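PDB 1LQT: FprA from Mycobacterium tuberculosis, which catalyses electron transfer between NADPH and ferredoxin by way of bound FAD, and may supply electrons to P450 systems. Local coordinates for residues Gly121-Ala125 with Val126-Gly130; His181-Glu184 with Ser185-Arg189; Val357-Ile360 with Lys361-Pro364. All blocks are in the same frame, centred on the assembly; numbering follows the deposited sequence.

Contact 1: residues Gly121-Ala125 with Val126-Gly130; sequences GSIAA and VDFVG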
ATOM      1  N   GLY A 121     -14.252  12.233 -10.695  1.00 11.74           N
ATOM      2  CA  GLY A 121     -12.981  12.538 -11.334  1.00 11.46           C
ATOM      3  C   GLY A 121     -11.876  12.895 -10.356  1.00 10.35           C
ATOM      4  O   GLY A 121     -10.751  13.056 -10.779  1.00 10.84           O
ATOM      5  N   SER A 122     -12.208  13.088  -9.083  1.00 10.27           N
ATOM      6  CA  SER A 122     -11.237  13.355  -8.020  1.00 10.14           C
ATOM      7  C   SER A 122     -11.212  12.148  -7.095  1.00 10.17           C
ATOM      8  O   SER A 122     -12.198  11.866  -6.436  1.00 11.00           O
ATOM      9  CB  SER A 122     -11.636  14.592  -7.237  1.00 10.19           C
ATOM     10  OG  SER A 122     -10.826  14.751  -6.086  1.00 10.35           O
ATOM     11  N   ILE A 123     -10.100  11.430  -7.097  1.00  9.65           N
ATOM     12  CA  ILE A 123      -9.962  10.176  -6.373  1.00  9.58           C
ATOM     13  C   ILE A 123      -8.626  10.125  -5.674  1.00  9.37           C
ATOM     14  O   ILE A 123      -7.761  10.941  -5.936  1.00  9.51           O
ATOM     15  CB  ILE A 123     -10.140   8.956  -7.323  1.00 10.89           C
ATOM     16  CG1 ILE A 123      -9.035   8.893  -8.371  1.00 11.23           C
ATOM     17  CG2 ILE A 123     -11.496   8.980  -7.954  1.00 13.96           C
ATOM     18  CD1 ILE A 123      -9.149   7.688  -9.291  1.00 13.36           C
ATOM     19  N   ALA A 124      -8.472   9.150  -4.787  1.00  9.70           N
ATOM     20  CA  ALA A 124      -7.197   8.883  -4.156  1.00  9.97           C
ATOM     21  C   ALA A 124      -6.424   7.850  -4.922  1.00  9.18           C
ATOM     22  O   ALA A 124      -6.976   6.986  -5.589  1.00  9.65           O
ATOM     23  CB  ALA A 124      -7.384   8.395  -2.719  1.00 11.35           C
ATOM     24  N   ALA A 125      -5.119   7.892  -4.779  1.00  9.15           N
ATOM     25  CA  ALA A 125      -4.300   6.839  -5.306  1.00  8.97           C
ATOM     26  C   ALA A 125      -4.681   5.489  -4.721  1.00  9.12           C
ATOM     27  O   ALA A 125      -4.632   4.478  -5.414  1.00  8.85           O
ATOM     28  CB  ALA A 125      -2.815   7.120  -5.115  1.00  9.73           C
ATOM     29  N   VAL A 126      -5.050   5.458  -3.438  1.00  8.91           N
ATOM     30  CA  VAL A 126      -5.499   4.186  -2.869  1.00  9.21           C
ATOM     31  C   VAL A 126      -6.550   3.532  -3.790  1.00  8.68           C
ATOM     32  O   VAL A 126      -6.494   2.346  -4.090  1.00  9.10           O
ATOM     33  CB  VAL A 126      -6.096   4.390  -1.469  1.00  9.30           C
ATOM     34  CG1 VAL A 126      -6.598   3.074  -0.914  1.00 10.09           C
ATOM     35  CG2 VAL A 126      -5.042   4.984  -0.539  1.00  9.71           C
ATOM     36  N   ASP A 127      -7.545   4.312  -4.184  0.50  9.54           N
ATOM     37  CA  ASP A 127      -8.633   3.789  -4.977  0.50  9.76           C
ATOM     38  C   ASP A 127      -8.202   3.521  -6.426  0.50  9.50           C
ATOM     39  O   ASP A 127      -8.674   2.565  -7.015  0.50  9.13           O
ATOM     40  CB  ASP A 127      -9.844   4.707  -4.959  0.50  9.62           C
ATOM     41  CG  ASP A 127     -10.396   4.920  -3.586  0.50 10.15           C
ATOM     42  OD1 ASP A 127      -9.675   5.473  -2.699  0.50 11.87           O
ATOM     43  OD2 ASP A 127     -11.571   4.600  -3.317  0.50 12.70           O
ATOM     44  N   PHE A 128      -7.351   4.354  -7.013  1.00  9.41           N
ATOM     45  CA  PHE A 128      -6.895   4.130  -8.367  1.00  9.03           C
ATOM     46  C   PHE A 128      -6.022   2.892  -8.479  1.00  8.49           C
ATOM     47  O   PHE A 128      -6.216   2.066  -9.366  1.00  8.54           O
ATOM     48  CB  PHE A 128      -6.166   5.380  -8.880  1.00  9.61           C
ATOM     49  CG  PHE A 128      -5.780   5.275 -10.326  1.00 10.19           C
ATOM     50  CD1 PHE A 128      -6.731   5.200 -11.304  1.00 11.33           C
ATOM     51  CD2 PHE A 128      -4.453   5.285 -10.701  1.00 10.19           C
ATOM     52  CE1 PHE A 128      -6.371   5.095 -12.643  1.00 11.97           C
ATOM     53  CE2 PHE A 128      -4.119   5.182 -12.035  1.00 10.21           C
ATOM     54  CZ  PHE A 128      -5.073   5.075 -12.970  1.00 11.68           C
ATOM     55  N   VAL A 129      -5.060   2.775  -7.579  1.00  8.40           N
ATOM     56  CA  VAL A 129      -4.190   1.627  -7.484  1.00  8.31           C
ATOM     57  C   VAL A 129      -4.989   0.361  -7.222  1.00  8.06           C
ATOM     58  O   VAL A 129      -4.784  -0.682  -7.853  1.00  8.18           O
ATOM     59  CB  VAL A 129      -3.132   1.824  -6.390  1.00  8.66           C
ATOM     60  CG1 VAL A 129      -2.319   0.548  -6.184  1.00  9.56           C
ATOM     61  CG2 VAL A 129      -2.207   3.009  -6.705  1.00  9.46           C
ATOM     62  N   GLY A 130      -5.879   0.415  -6.235  1.00  8.33           N
ATOM     63  CA  GLY A 130      -6.695  -0.748  -5.968  1.00  8.32           C
ATOM     64  C   GLY A 130      -7.449  -1.192  -7.212  1.00  8.35           C
ATOM     65  O   GLY A 130      -7.567  -2.374  -7.503  1.00  8.83           O
TER

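Contact 2: residues His181-Glu184 with Ser185-Arg189; sequences HALE and SLRPR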
ATOM      1  N   HIS A 181     -10.049  -4.660 -16.410  1.00 11.76           N
ATOM      2  CA  HIS A 181     -10.902  -3.503 -16.548  1.00 12.67           C
ATOM      3  C   HIS A 181     -10.101  -2.210 -16.712  1.00 12.82           C
ATOM      4  O   HIS A 181     -10.527  -1.266 -17.380  1.00 14.28           O
ATOM      5  CB  HIS A 181     -11.921  -3.459 -15.382  1.00 13.48           C
ATOM      6  CG  HIS A 181     -11.341  -3.494 -13.983  1.00 14.21           C
ATOM      7  ND1 HIS A 181     -11.768  -4.381 -13.002  1.00 16.31           N
ATOM      8  CD2 HIS A 181     -10.448  -2.677 -13.372  1.00 14.62           C
ATOM      9  CE1 HIS A 181     -11.140  -4.121 -11.861  1.00 17.08           C
ATOM     10  NE2 HIS A 181     -10.336  -3.094 -12.059  1.00 16.02           N
ATOM     11  N   ALA A 182      -8.927  -2.162 -16.089  1.00 12.50           N
ATOM     12  CA  ALA A 182      -8.061  -1.002 -16.211  1.00 11.98           C
ATOM     13  C   ALA A 182      -7.411  -0.993 -17.591  1.00 12.78           C
ATOM     14  O   ALA A 182      -7.338   0.050 -18.223  1.00 13.10           O
ATOM     15  CB  ALA A 182      -7.020  -0.995 -15.123  1.00 12.50           C
ATOM     16  N   LEU A 183      -6.933  -2.144 -18.030  1.00 13.01           N
ATOM     17  CA  LEU A 183      -6.325  -2.228 -19.343  1.00 14.03           C
ATOM     18  C   LEU A 183      -7.343  -1.731 -20.373  1.00 13.84           C
ATOM     19  O   LEU A 183      -7.000  -0.964 -21.286  1.00 15.35           O
ATOM     20  CB  LEU A 183      -5.828  -3.671 -19.584  1.00 14.52           C
ATOM     21  CG  LEU A 183      -5.121  -3.971 -20.888  1.00 16.59           C
ATOM     22  CD1 LEU A 183      -3.862  -3.153 -21.008  1.00 18.27           C
ATOM     23  CD2 LEU A 183      -4.815  -5.449 -20.869  1.00 17.49           C
ATOM     24  N   GLU A 184      -8.610  -2.125 -20.257  1.00 14.46           N
ATOM     25  CA  GLU A 184      -9.627  -1.709 -21.211  1.00 15.55           C
ATOM     26  C   GLU A 184      -9.772  -0.187 -21.236  1.00 15.01           C
ATOM     27  O   GLU A 184      -9.870   0.416 -22.324  1.00 16.94           O
ATOM     28  CB  GLU A 184     -10.944  -2.350 -20.851  1.00 16.11           C
ATOM     29  CG  GLU A 184     -10.972  -3.845 -21.110  1.00 22.31           C
ATOM     30  CD  GLU A 184     -12.237  -4.524 -20.600  1.00 29.49           C
ATOM     31  OE1 GLU A 184     -12.874  -4.017 -19.655  1.00 32.11           O
ATOM     32  OE2 GLU A 184     -12.616  -5.585 -21.165  1.00 36.10           O
ATOM     33  N   SER A 185      -9.770   0.449 -20.057  1.00 14.53           N
ATOM     34  CA  SER A 185      -9.889   1.901 -19.982  1.00 14.33           C
ATOM     35  C   SER A 185      -8.667   2.654 -20.465  1.00 14.20           C
ATOM     36  O   SER A 185      -8.780   3.813 -20.868  1.00 15.01           O
ATOM     37  CB  SER A 185     -10.184   2.313 -18.555  1.00 15.00           C
ATOM     38  OG  SER A 185     -11.428   1.803 -18.161  1.00 17.59           O
ATOM     39  N   LEU A 186      -7.517   2.006 -20.384  1.00 13.71           N
ATOM     40  CA  LEU A 186      -6.259   2.601 -20.766  1.00 14.21           C
ATOM     41  C   LEU A 186      -5.965   2.446 -22.248  1.00 15.05           C
ATOM     42  O   LEU A 186      -5.164   3.225 -22.801  1.00 15.96           O
ATOM     43  CB  LEU A 186      -5.117   1.998 -19.950  1.00 13.71           C
ATOM     44  CG  LEU A 186      -5.129   2.414 -18.488  1.00 14.28           C
ATOM     45  CD1 LEU A 186      -4.236   1.496 -17.696  1.00 16.20           C
ATOM     46  CD2 LEU A 186      -4.717   3.889 -18.328  1.00 15.07           C
ATOM     47  N   ARG A 187      -6.609   1.487 -22.925  1.00 15.27           N
ATOM     48  CA  ARG A 187      -6.282   1.260 -24.331  1.00 15.99           C
ATOM     49  C   ARG A 187      -6.484   2.479 -25.229  1.00 15.71           C
ATOM     50  O   ARG A 187      -5.693   2.659 -26.145  1.00 17.01           O
ATOM     51  CB  ARG A 187      -7.043   0.050 -24.865  1.00 16.89           C
ATOM     52  CG  ARG A 187      -6.423  -1.273 -24.393  1.00 21.08           C
ATOM     53  CD  ARG A 187      -6.482  -2.406 -25.348  1.00 25.33           C
ATOM     54  NE  ARG A 187      -6.208  -3.702 -24.728  1.00 25.72           N
ATOM     55  CZ  ARG A 187      -5.092  -4.400 -24.888  1.00 26.69           C
ATOM     56  NH1 ARG A 187      -4.075  -3.944 -25.625  1.00 27.38           N
ATOM     57  NH2 ARG A 187      -5.000  -5.588 -24.313  1.00 29.26           N
ATOM     58  N   PRO A 188      -7.532   3.272 -25.047  1.00 16.95           N
ATOM     59  CA  PRO A 188      -7.690   4.464 -25.931  1.00 17.74           C
ATOM     60  C   PRO A 188      -6.604   5.547 -25.810  1.00 18.62           C
ATOM     61  O   PRO A 188      -6.559   6.455 -26.662  1.00 19.74           O
ATOM     62  CB  PRO A 188      -9.052   5.031 -25.528  1.00 19.56           C
ATOM     63  CG  PRO A 188      -9.771   3.868 -24.913  1.00 19.78           C
ATOM     64  CD  PRO A 188      -8.703   3.083 -24.185  1.00 17.62           C
ATOM     65  N   ARG A 189      -5.763   5.486 -24.779  1.00 18.70           N
ATOM     66  CA  ARG A 189      -4.614   6.423 -24.570  1.00 19.59           C
ATOM     67  C   ARG A 189      -5.090   7.863 -24.467  1.00 18.16           C
ATOM     68  O   ARG A 189      -4.480   8.771 -25.038  1.00 17.69           O
ATOM     69  CB  ARG A 189      -3.586   6.303 -25.697  1.00 20.82           C
ATOM     70  CG  ARG A 189      -2.994   4.907 -25.816  1.00 24.39           C
ATOM     71  CD  ARG A 189      -1.909   4.818 -26.813  1.00 29.47           C
ATOM     72  NE  ARG A 189      -0.599   5.014 -26.217  1.00 33.79           N
ATOM     73  CZ  ARG A 189       0.524   4.587 -26.782  1.00 35.75           C
ATOM     74  NH1 ARG A 189       0.483   3.965 -27.945  1.00 38.77           N
ATOM     75  NH2 ARG A 189       1.691   4.787 -26.195  1.00 35.42           N
TER
HETATM   76  O   HOH W   1     -13.288  -0.592 -17.296  1.00 27.99           O

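Contact 3: residues Val357-Ile360 with Lys361-Pro364; sequences VGWI and KRGP. With FAD (flavin-adenine dinucleotide), chain H.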
ATOM      1  N   VAL A 357       2.080  -4.681  13.970  1.00  9.62           N
ATOM      2  CA  VAL A 357       3.253  -4.635  13.125  1.00  9.57           C
ATOM      3  C   VAL A 357       2.877  -3.904  11.846  1.00  9.19           C
ATOM      4  O   VAL A 357       1.714  -3.804  11.492  1.00  9.35           O
ATOM      5  CB  VAL A 357       3.812  -6.048  12.773  1.00  9.86           C
ATOM      6  CG1 VAL A 357       4.323  -6.742  14.051  1.00 10.84           C
ATOM      7  CG2 VAL A 357       2.753  -6.869  12.085  1.00 10.03           C
ATOM      8  N   GLY A 358       3.889  -3.447  11.132  1.00  9.39           N
ATOM      9  CA  GLY A 358       3.682  -2.898   9.806  1.00  8.94           C
ATOM     10  C   GLY A 358       3.149  -1.486   9.825  1.00  8.70           C
ATOM     11  O   GLY A 358       3.287  -0.736  10.790  1.00  9.39           O
ATOM     12  N   TRP A 359       2.524  -1.121   8.718  1.00  8.78           N
ATOM     13  CA  TRP A 359       2.009   0.230   8.551  1.00  8.93           C
ATOM     14  C   TRP A 359       0.966   0.657   9.577  1.00  9.21           C
ATOM     15  O   TRP A 359       0.874   1.838   9.850  1.00  9.51           O
ATOM     16  CB  TRP A 359       1.505   0.395   7.115  1.00  9.18           C
ATOM     17  CG  TRP A 359       2.613   0.531   6.120  1.00  9.04           C
ATOM     18  CD1 TRP A 359       3.938   0.345   6.328  1.00  9.78           C
ATOM     19  CD2 TRP A 359       2.476   0.971   4.775  1.00  9.64           C
ATOM     20  NE1 TRP A 359       4.646   0.646   5.191  1.00 10.53           N
ATOM     21  CE2 TRP A 359       3.766   1.061   4.231  1.00  9.87           C
ATOM     22  CE3 TRP A 359       1.384   1.349   3.981  1.00 10.59           C
ATOM     23  CZ2 TRP A 359       3.991   1.516   2.951  1.00 10.85           C
ATOM     24  CZ3 TRP A 359       1.632   1.827   2.690  1.00 10.90           C
ATOM     25  CH2 TRP A 359       2.924   1.901   2.210  1.00 10.30           C
ATOM     26  N   ILE A 360       0.192  -0.263  10.141  1.00  9.53           N
ATOM     27  CA  ILE A 360      -0.747   0.142  11.154  1.00  9.66           C
ATOM     28  C   ILE A 360      -0.035   0.560  12.459  1.00  9.75           C
ATOM     29  O   ILE A 360      -0.599   1.298  13.254  1.00 11.33           O
ATOM     30  CB  ILE A 360      -1.816  -0.958  11.411  1.00  9.64           C
ATOM     31  CG1 ILE A 360      -3.036  -0.354  12.145  1.00  9.87           C
ATOM     32  CG2 ILE A 360      -1.258  -2.139  12.189  1.00  9.84           C
ATOM     33  CD1 ILE A 360      -3.818   0.730  11.389  1.00 10.49           C
ATOM     34  N   LYS A 361       1.171   0.056  12.664  1.00 10.60           N
ATOM     35  CA  LYS A 361       2.035   0.395  13.805  1.00 11.22           C
ATOM     36  C   LYS A 361       2.840   1.663  13.565  1.00 11.89           C
ATOM     37  O   LYS A 361       2.899   2.523  14.454  1.00 15.66           O
ATOM     38  CB  LYS A 361       3.010  -0.766  14.085  1.00 11.33           C
ATOM     39  CG  LYS A 361       4.103  -0.519  15.178  1.00 13.40           C
ATOM     40  CD  LYS A 361       5.079  -1.736  15.200  1.00 14.51           C
ATOM     41  CE  LYS A 361       6.247  -1.573  16.171  1.00 15.94           C
ATOM     42  NZ  LYS A 361       7.189  -2.742  16.062  1.00 17.22           N
ATOM     43  N   ARG A 362       3.491   1.729  12.402  1.00 11.47           N
ATOM     44  CA  ARG A 362       4.526   2.721  12.094  1.00 13.34           C
ATOM     45  C   ARG A 362       4.077   3.851  11.222  1.00 12.14           C
ATOM     46  O   ARG A 362       4.822   4.805  11.045  1.00 14.77           O
ATOM     47  CB  ARG A 362       5.623   2.034  11.264  1.00 15.61           C
ATOM     48  CG  ARG A 362       6.326   0.928  11.892  1.00 17.25           C
ATOM     49  CD  ARG A 362       7.606   0.622  11.199  1.00 19.56           C
ATOM     50  NE  ARG A 362       7.295  -0.102   9.966  1.00 23.80           N
ATOM     51  CZ  ARG A 362       7.641   0.287   8.746  1.00 25.24           C
ATOM     52  NH1 ARG A 362       8.354   1.389   8.575  1.00 27.26           N
ATOM     53  NH2 ARG A 362       7.275  -0.414   7.676  1.00 25.66           N
ATOM     54  N   GLY A 363       2.904   3.757  10.647  1.00 11.14           N
ATOM     55  CA  GLY A 363       2.484   4.677   9.618  1.00 10.58           C
ATOM     56  C   GLY A 363       2.885   4.138   8.252  1.00  9.74           C
ATOM     57  O   GLY A 363       3.689   3.230   8.144  1.00 10.22           O
ATOM     58  N   PRO A 364       2.318   4.745   7.220  1.00 10.35           N
ATOM     59  CA  PRO A 364       2.383   4.168   5.887  1.00 10.80           C
ATOM     60  C   PRO A 364       3.586   4.546   5.098  1.00 12.06           C
ATOM     61  O   PRO A 364       3.446   5.140   4.001  1.00 14.66           O
ATOM     62  CB  PRO A 364       1.126   4.715   5.240  1.00 12.58           C
ATOM     63  CG  PRO A 364       0.981   6.072   5.839  1.00 11.90           C
ATOM     64  CD  PRO A 364       1.382   5.881   7.286  1.00 11.29           C
TER
HETATM   65  PA  FAD H2457      -0.318  -4.496   3.809  1.00  8.02           P
HETATM   66  O1A FAD H2457      -1.262  -3.425   3.438  1.00  8.20           O
HETATM   67  O2A FAD H2457       0.641  -5.022   2.806  1.00  7.84           O
HETATM   68  O5B FAD H2457      -1.152  -5.753   4.341  1.00  7.94           O
HETATM   69  C5B FAD H2457      -2.285  -5.552   5.195  1.00  7.87           C
HETATM   70  C4B FAD H2457      -3.167  -6.785   5.040  1.00  7.90           C
HETATM   71  O4B FAD H2457      -4.133  -6.741   6.087  1.00  8.01           O
HETATM   72  C3B FAD H2457      -3.941  -6.839   3.718  1.00  8.20           C
HETATM   73  O3B FAD H2457      -3.843  -8.098   3.093  1.00  8.05           O
HETATM   74  C2B FAD H2457      -5.345  -6.499   4.142  1.00  8.02           C
HETATM   75  O2B FAD H2457      -6.372  -6.970   3.299  1.00  7.90           O
HETATM   76  C1B FAD H2457      -5.393  -7.098   5.553  1.00  7.97           C
HETATM   77  N9A FAD H2457      -6.427  -6.544   6.417  1.00  8.30           N
HETATM   78  C8A FAD H2457      -6.688  -5.217   6.622  1.00  8.30           C
HETATM   79  N7A FAD H2457      -7.682  -5.032   7.481  1.00  9.15           N
HETATM   80  C5A FAD H2457      -8.101  -6.305   7.817  0.50  8.27           C
HETATM   81  C6A FAD H2457      -9.116  -6.749   8.667  1.00  9.63           C
HETATM   82  N6A FAD H2457      -9.887  -5.946   9.385  1.00 10.73           N
HETATM   83  N1A FAD H2457      -9.267  -8.097   8.792  1.00  9.12           N
HETATM   84  C2A FAD H2457      -8.442  -8.932   8.105  1.00  8.79           C
HETATM   85  N3A FAD H2457      -7.449  -8.574   7.281  1.00  8.93           N
HETATM   86  C4A FAD H2457      -7.318  -7.248   7.170  0.50  8.33           C
HETATM   87  N1  FAD H2457       7.407  -1.590  -1.370  1.00 10.26           N
HETATM   88  C2  FAD H2457       8.474  -2.079  -2.064  1.00 10.74           C
HETATM   89  O2  FAD H2457       9.423  -2.577  -1.489  1.00 11.76           O
HETATM   90  N3  FAD H2457       8.476  -1.975  -3.445  1.00 11.52           N
HETATM   91  C4  FAD H2457       7.433  -1.488  -4.177  1.00 10.61           C
HETATM   92  O4  FAD H2457       7.482  -1.458  -5.427  1.00 12.30           O
HETATM   93  C4X FAD H2457       6.319  -1.037  -3.460  0.50  9.92           C
HETATM   94  N5  FAD H2457       5.213  -0.552  -4.122  1.00 10.25           N
HETATM   95  C5X FAD H2457       4.145  -0.076  -3.406  0.50  9.73           C
HETATM   96  C6  FAD H2457       3.052   0.435  -4.061  1.00  9.61           C
HETATM   97  C7  FAD H2457       1.984   0.997  -3.384  1.00  9.98           C
HETATM   98  C7M FAD H2457       0.799   1.528  -4.144  1.00 10.88           C
HETATM   99  C8  FAD H2457       2.017   1.004  -1.985  1.00  9.28           C
HETATM  100  C8M FAD H2457       0.895   1.622  -1.196  1.00 10.11           C
HETATM  101  C9  FAD H2457       3.108   0.468  -1.303  1.00  9.60           C
HETATM  102  C9A FAD H2457       4.181  -0.075  -1.996  1.00  9.46           C
HETATM  103  N10 FAD H2457       5.296  -0.598  -1.333  1.00  9.41           N
HETATM  104  C10 FAD H2457       6.350  -1.098  -2.057  1.00  9.50           C
HETATM  105  C1' FAD H2457       5.362  -0.675   0.156  1.00  9.49           C
HETATM  106  C2' FAD H2457       4.759  -1.980   0.673  1.00  9.15           C
HETATM  107  O2' FAD H2457       3.535  -2.190   0.015  1.00  9.52           O
HETATM  108  C3' FAD H2457       4.538  -1.881   2.195  1.00  8.77           C
HETATM  109  O3' FAD H2457       5.777  -1.700   2.874  1.00  9.65           O
HETATM  110  C4' FAD H2457       3.955  -3.131   2.853  1.00  8.31           C
HETATM  111  O4' FAD H2457       3.035  -3.795   1.992  1.00  8.62           O
HETATM  112  C5' FAD H2457       3.268  -2.770   4.171  1.00  8.25           C
HETATM  113  O5' FAD H2457       2.957  -4.027   4.786  1.00  7.96           O
HETATM  114  P   FAD H2457       1.811  -4.243   5.861  1.00  8.33           P
HETATM  115  O1P FAD H2457       1.906  -5.681   6.199  1.00  8.04           O
HETATM  116  O2P FAD H2457       1.867  -3.258   6.984  1.00  8.59           O
HETATM  117  O3P FAD H2457       0.445  -3.926   5.120  1.00  7.88           O

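Contact 1: residues Gly121-Ala125 with Val126-Gly130
Ile123 meets Phe128 obliquely through its outermost methyl. CD1 lies 3.8 Å from Phe128 CB and 4.0 Å from Phe128 CD1, so the contact falls at the root of the aromatic side chain. The torsions account for this: chi1 of Ile123 (65°) sets CG1 between backbone N and carbonyl carbon, aiming the branch at the helix, while Phe128, with CG anti to its own N (chi1 -174°), carries its ring away toward Val162 and Leu166 of helix 157-167. Ala125 CB and Val129 CG2 are farther apart, at 4.4 Å.

Backbone bonds start the helix that carries these side chains. Phe128 N donates to Ala124 O at 3.0 Å, in the carbonyl plane and nearly straight, and Val129 N donates to Ala125 O at 2.8 Å. Ala124 thus holds the N-cap position, and strand 122-124 passes directly into helix 125-132, the axes of the two short segments making an angle of 77°. Ala125 packs against Val158, and Val129 touches the FAD. Strand 122-124 is the outermost strand of the parallel sheet that also holds strand 149-153, which leads to the probable NADP-binding residues Asn155-Val158; the arrangement is a strand-to-helix junction at the edge of this Rossmann-like domain.

Contact 2: residues His181-Glu184 with Ser185-Arg189
Leu183 and Arg187, one helical turn apart, supply the main side-chain contact: Leu183 CD2 comes within 3.5 Å of Arg187 NH2. The isobutyl group lies over one face of the guanidinium, with CD1 4.2 Å above its plane near the centre, so the flat cation is packed on apolar carbon; its NH1 has a long, weak ion pair with Asp171. Leu183 gets there with CG anti to its backbone N (chi1 -178°), and the Arg187 chain bends at chi2 (-145°) to bring its guanidinium across the leucine.

Behind this pair the helix is running out. Leu186 N donates to Ala182 O at 2.9 Å, whereas the bond from Arg187 N to Leu183 O, 3.0 Å long, is weak at an angle of 127°. A type I turn from Leu186 to Arg189 follows, and positive phi at Arg189 takes the chain out of helical geometry. On the Ser185 side, a water donates to His181 O at 2.8 Å and also bonds Ser185 OG at 3.2 Å, bridging one turn.

Farther out, the His181 ring stacks on Trp131 and its NE2 bonds Trp131 O. Ala182 and Ser185 also touch helix 125-132, while Leu183 and Leu186 lean on Leu173, setting helix 180-186 against both helix 125-132 and helix 170-173.

Contact 3: residues Val357-Ile360 with Lys361-Pro364
Trp359 and Pro364 form the tight part, where the chain leaves the short helix 359-362. Pro364 CA sits over one face of the indole, 3.7 Å from the centroid of the five-membered ring and 24° off the ring normal, a CH-pi contact. Pro364 CB extends the cover to the six-membered ring, 3.6 Å from Trp359 CE3, and Gly363 O lies over the same face. Against the opposite face stands the ribityl chain of the FAD, C5' 3.7 Å above the plane and offset toward the rim. Chi1 (-75°) puts CG beside the backbone N, turning the ring to the same ligand that the N-H grips through O2P (Trp359 N to FAD O2P 2.8 Å, 163°).

The turn closes through Gly358 O, which accepts from Arg362 N at 3.0 Å and from Lys361 N at 2.9 Å, the second donor above the carbonyl plane. Gly358 is the N-cap, and its lack of a side chain leaves room for the phosphate oxygen.

Looser are the polar ends of the two partly exposed basic residues, which leave the turn for helix 370-391. Arg362 brings NH2 to the indole edge, 3.7 Å from Trp359 CD1, but is anchored by Asn371; the extended Lys361 leads away to a salt bridge with Asp374. Trp359 and Pro364 also touch the bound NADP derivative, placing this turn where the FAD and NADP sites of a ferredoxin-NADP reductase meet.

The three contacts succeed one another along the chain without touching, and their relation to the ligands differs. Contacts 1 and 3 have centres 21 Å apart, with nearest atoms about 8 Å apart, and both reach the same FAD: contact 1 through Val129, contact 3 through Gly358 and Trp359. The side chain of Ala125 also lies about 7 Å from the bound NADP derivative, which contact 3 touches directly. Contact 2 is more remote, its Ala182 side chain about 14 Å from the FAD and its centre 33 Å from that of contact 3. It is nonetheless linked to contact 1, 16 Å away between centres and about 5 Å between nearest atoms, because helix 180-186 packs on helix 125-132, which contact 1 starts.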